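Local coordinates for protein C-X-C motif chemokine 13 (Homo sapiens, PDB 7JNY) that acts as a secreted chemokine that attracts B lymphocytes by binding the receptor CXCR5, at residues V20-R24 against R25-R29. Sequence-based numbering, arbitrary orientation.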
ATOM      1  N   VAL A  20      -9.162  -1.786  -8.006  1.00 35.08           N
ATOM      2  CA  VAL A  20      -9.479  -3.195  -8.155  1.00 35.96           C
ATOM      3  C   VAL A  20      -8.891  -3.968  -6.980  1.00 32.66           C
ATOM      4  O   VAL A  20      -7.734  -3.755  -6.587  1.00 38.72           O
ATOM      5  CB  VAL A  20      -8.943  -3.734  -9.489  1.00 35.80           C
ATOM      6  CG1 VAL A  20      -9.173  -5.245  -9.577  1.00 38.06           C
ATOM      7  CG2 VAL A  20      -9.556  -2.988 -10.685  1.00 37.51           C
ATOM      8  N   PHE A  21      -9.699  -4.860  -6.409  1.00 35.21           N
ATOM      9  CA  PHE A  21      -9.281  -5.694  -5.281  1.00 36.92           C
ATOM     10  C   PHE A  21      -8.064  -6.542  -5.641  1.00 30.77           C
ATOM     11  O   PHE A  21      -8.004  -7.149  -6.707  1.00 31.57           O
ATOM     12  CB  PHE A  21     -10.461  -6.563  -4.821  1.00 30.86           C
ATOM     13  CG  PHE A  21     -10.112  -7.512  -3.699  1.00 32.41           C
ATOM     14  CD1 PHE A  21      -9.916  -7.054  -2.412  1.00 39.43           C
ATOM     15  CD2 PHE A  21      -9.992  -8.874  -3.954  1.00 34.52           C
ATOM     16  CE1 PHE A  21      -9.565  -7.926  -1.403  1.00 37.05           C
ATOM     17  CE2 PHE A  21      -9.648  -9.748  -2.942  1.00 47.25           C
ATOM     18  CZ  PHE A  21      -9.437  -9.274  -1.665  1.00 36.61           C
ATOM     19  N   ILE A  22      -7.069  -6.552  -4.762  1.00 30.99           N
ATOM     20  CA  ILE A  22      -5.941  -7.464  -4.905  1.00 30.43           C
ATOM     21  C   ILE A  22      -5.917  -8.419  -3.710  1.00 30.93           C
ATOM     22  O   ILE A  22      -5.637  -7.985  -2.574  1.00 29.77           O
ATOM     23  CB  ILE A  22      -4.615  -6.713  -4.989  1.00 30.94           C
ATOM     24  CG1 ILE A  22      -4.613  -5.682  -6.135  1.00 31.84           C
ATOM     25  CG2 ILE A  22      -3.472  -7.677  -5.271  1.00 33.10           C
ATOM     26  CD1 ILE A  22      -3.307  -4.907  -6.202  1.00 32.72           C
ATOM     27  N   PRO A  23      -6.162  -9.715  -3.906  1.00 33.63           N
ATOM     28  CA  PRO A  23      -6.180 -10.633  -2.758  1.00 30.08           C
ATOM     29  C   PRO A  23      -4.839 -10.631  -2.044  1.00 30.42           C
ATOM     30  O   PRO A  23      -3.784 -10.628  -2.675  1.00 31.76           O
ATOM     31  CB  PRO A  23      -6.470 -11.997  -3.392  1.00 32.98           C
ATOM     32  CG  PRO A  23      -7.085 -11.711  -4.709  1.00 32.60           C
ATOM     33  CD  PRO A  23      -6.627 -10.351  -5.150  1.00 30.67           C
ATOM     34  N   ARG A  24      -4.880 -10.671  -0.709  1.00 35.25           N
ATOM     35  CA  ARG A  24      -3.646 -10.566   0.052  1.00 24.79           C
ATOM     36  C   ARG A  24      -2.641 -11.639  -0.345  1.00 25.68           C
ATOM     37  O   ARG A  24      -1.433 -11.390  -0.309  1.00 32.05           O
ATOM     38  CB  ARG A  24      -3.934 -10.639   1.549  1.00 33.54           C
ATOM     39  CG  ARG A  24      -2.816 -10.032   2.369  1.00 37.00           C
ATOM     40  CD  ARG A  24      -2.721 -10.666   3.742  1.00 41.30           C
ATOM     41  NE  ARG A  24      -2.614 -12.119   3.670  1.00 43.00           N
ATOM     42  CZ  ARG A  24      -1.575 -12.782   3.166  1.00 57.70           C
ATOM     43  NH1 ARG A  24      -0.512 -12.150   2.677  1.00 58.55           N
ATOM     44  NH2 ARG A  24      -1.603 -14.114   3.147  1.00 54.91           N
ATOM     45  N   ARG A  25      -3.113 -12.824  -0.738  1.00 35.56           N
ATOM     46  CA  ARG A  25      -2.205 -13.919  -1.062  1.00 34.78           C
ATOM     47  C   ARG A  25      -1.332 -13.607  -2.271  1.00 36.69           C
ATOM     48  O   ARG A  25      -0.334 -14.294  -2.489  1.00 31.29           O
ATOM     49  CB  ARG A  25      -2.992 -15.210  -1.330  1.00 44.15           C
ATOM     50  CG  ARG A  25      -4.041 -15.144  -2.443  1.00 44.80           C
ATOM     51  CD  ARG A  25      -4.299 -16.524  -3.081  1.00 51.99           C
ATOM     52  NE  ARG A  25      -5.070 -17.386  -2.191  1.00 88.96           N
ATOM     53  CZ  ARG A  25      -4.541 -18.337  -1.422  1.00 89.74           C
ATOM     54  NH1 ARG A  25      -3.284 -18.728  -1.567  1.00 74.63           N
ATOM     55  NH2 ARG A  25      -5.292 -18.910  -0.481  1.00 45.41           N
ATOM     56  N   PHE A  26      -1.686 -12.601  -3.078  1.00 36.60           N
ATOM     57  CA  PHE A  26      -0.909 -12.274  -4.269  1.00 30.76           C
ATOM     58  C   PHE A  26       0.063 -11.127  -4.037  1.00 31.60           C
ATOM     59  O   PHE A  26       0.741 -10.706  -4.974  1.00 31.79           O
ATOM     60  CB  PHE A  26      -1.825 -11.945  -5.450  1.00 36.45           C
ATOM     61  CG  PHE A  26      -2.649 -13.093  -5.905  1.00 43.09           C
ATOM     62  CD1 PHE A  26      -2.034 -14.277  -6.277  1.00 44.65           C
ATOM     63  CD2 PHE A  26      -4.029 -13.012  -5.966  1.00 45.07           C
ATOM     64  CE1 PHE A  26      -2.774 -15.360  -6.678  1.00 55.48           C
ATOM     65  CE2 PHE A  26      -4.773 -14.101  -6.381  1.00 50.40           C
ATOM     66  CZ  PHE A  26      -4.144 -15.273  -6.738  1.00 55.55           C
ATOM     67  N   ILE A  27       0.167 -10.637  -2.812  1.00 25.93           N
ATOM     68  CA  ILE A  27       0.909  -9.427  -2.508  1.00 24.53           C
ATOM     69  C   ILE A  27       2.243  -9.821  -1.882  1.00 30.73           C
ATOM     70  O   ILE A  27       2.287 -10.512  -0.853  1.00 28.40           O
ATOM     71  CB  ILE A  27       0.085  -8.500  -1.600  1.00 24.93           C
ATOM     72  CG1 ILE A  27      -1.133  -7.990  -2.357  1.00 27.01           C
ATOM     73  CG2 ILE A  27       0.924  -7.348  -1.138  1.00 27.58           C
ATOM     74  CD1 ILE A  27      -2.141  -7.219  -1.527  1.00 28.67           C
ATOM     75  N   ASP A  28       3.334  -9.402  -2.522  1.00 24.74           N
ATOM     76  CA  ASP A  28       4.668  -9.595  -1.968  1.00 30.80           C
ATOM     77  C   ASP A  28       5.086  -8.405  -1.119  1.00 32.54           C
ATOM     78  O   ASP A  28       5.702  -8.571  -0.071  1.00 27.35           O
ATOM     79  CB  ASP A  28       5.715  -9.749  -3.064  1.00 35.39           C
ATOM     80  CG  ASP A  28       5.788 -11.155  -3.608  1.00 42.87           C
ATOM     81  OD1 ASP A  28       5.413 -12.097  -2.894  1.00 39.59           O
ATOM     82  OD2 ASP A  28       6.254 -11.311  -4.741  1.00 44.06           O
ATOM     83  N   ARG A  29       4.814  -7.190  -1.586  1.00 24.35           N
ATOM     84  CA  ARG A  29       5.168  -5.995  -0.840  1.00 21.69           C
ATOM     85  C   ARG A  29       4.084  -4.956  -1.032  1.00 29.58           C
ATOM     86  O   ARG A  29       3.496  -4.858  -2.120  1.00 22.82           O
ATOM     87  CB  ARG A  29       6.442  -5.315  -1.320  1.00 32.85           C
ATOM     88  CG  ARG A  29       7.744  -6.029  -1.277  1.00 51.39           C
ATOM     89  CD  ARG A  29       8.796  -4.922  -1.431  1.00 57.77           C
ATOM     90  NE  ARG A  29       9.226  -4.808  -2.822  1.00 57.84           N
ATOM     91  CZ  ARG A  29      10.086  -3.907  -3.281  1.00 66.35           C
ATOM     92  NH1 ARG A  29      10.617  -2.986  -2.491  1.00 67.95           N
ATOM     93  NH2 ARG A  29      10.426  -3.934  -4.564  1.00 72.54           N
TER
HETATM   94  O   HOH W   1       1.970 -12.545   0.710  1.00 36.55           O
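The single 3-10 turn that ends the N-loop of a chemokine and feeds its first long strand brings I22 and P23 against F26 and I27. Two backbone bonds, each spanning three residues, wind the turn: F26 N donates to P23 O at 2.9 Å, and I27 N donates to R24 O at 3.1 Å, both fairly straight at the hydrogen though the donors stand above the carbonyl planes. P23 suits the start of such a turn, since its ring fixes phi near -60° and its nitrogen has no hydrogen to satisfy. Its CG lies 3.6 Å from F26 CD2, at the edge of the phenyl ring rather than over a face. One ring face instead carries the aliphatic part of R25, whose CG sits 4.0 Å above the plane over the ring centre, a position reached because CG lies between the backbone N and the carbonyl carbon (chi1 57°). R25, exposed at the surface, lays its methylenes over that face of a ring that itself stays near the surface.

The buried side of the turn belongs to the two isoleucines, which cross at about a right angle, CG2 of I22 meeting CG1 of I27 at 3.7 Å. Branched and wholly apolar, they suit the space between sheet and helix: both touch V46 of strand 43-48, while W62 and M66 of helix 61-72 pack on I22 and I27 respectively. An alanine in place of I27 would keep only CB of the side chain, and would probably leave I22 CG2 and M66 facing a gap beneath the helix. Outside, the R24 chain, bent at chi3 (54°), brings its guanidinium back over the backbone N of R25, and a water joins the turn's ends, accepting from R24 NH1 at 3.2 Å and donating to I27 O at 2.6 Å.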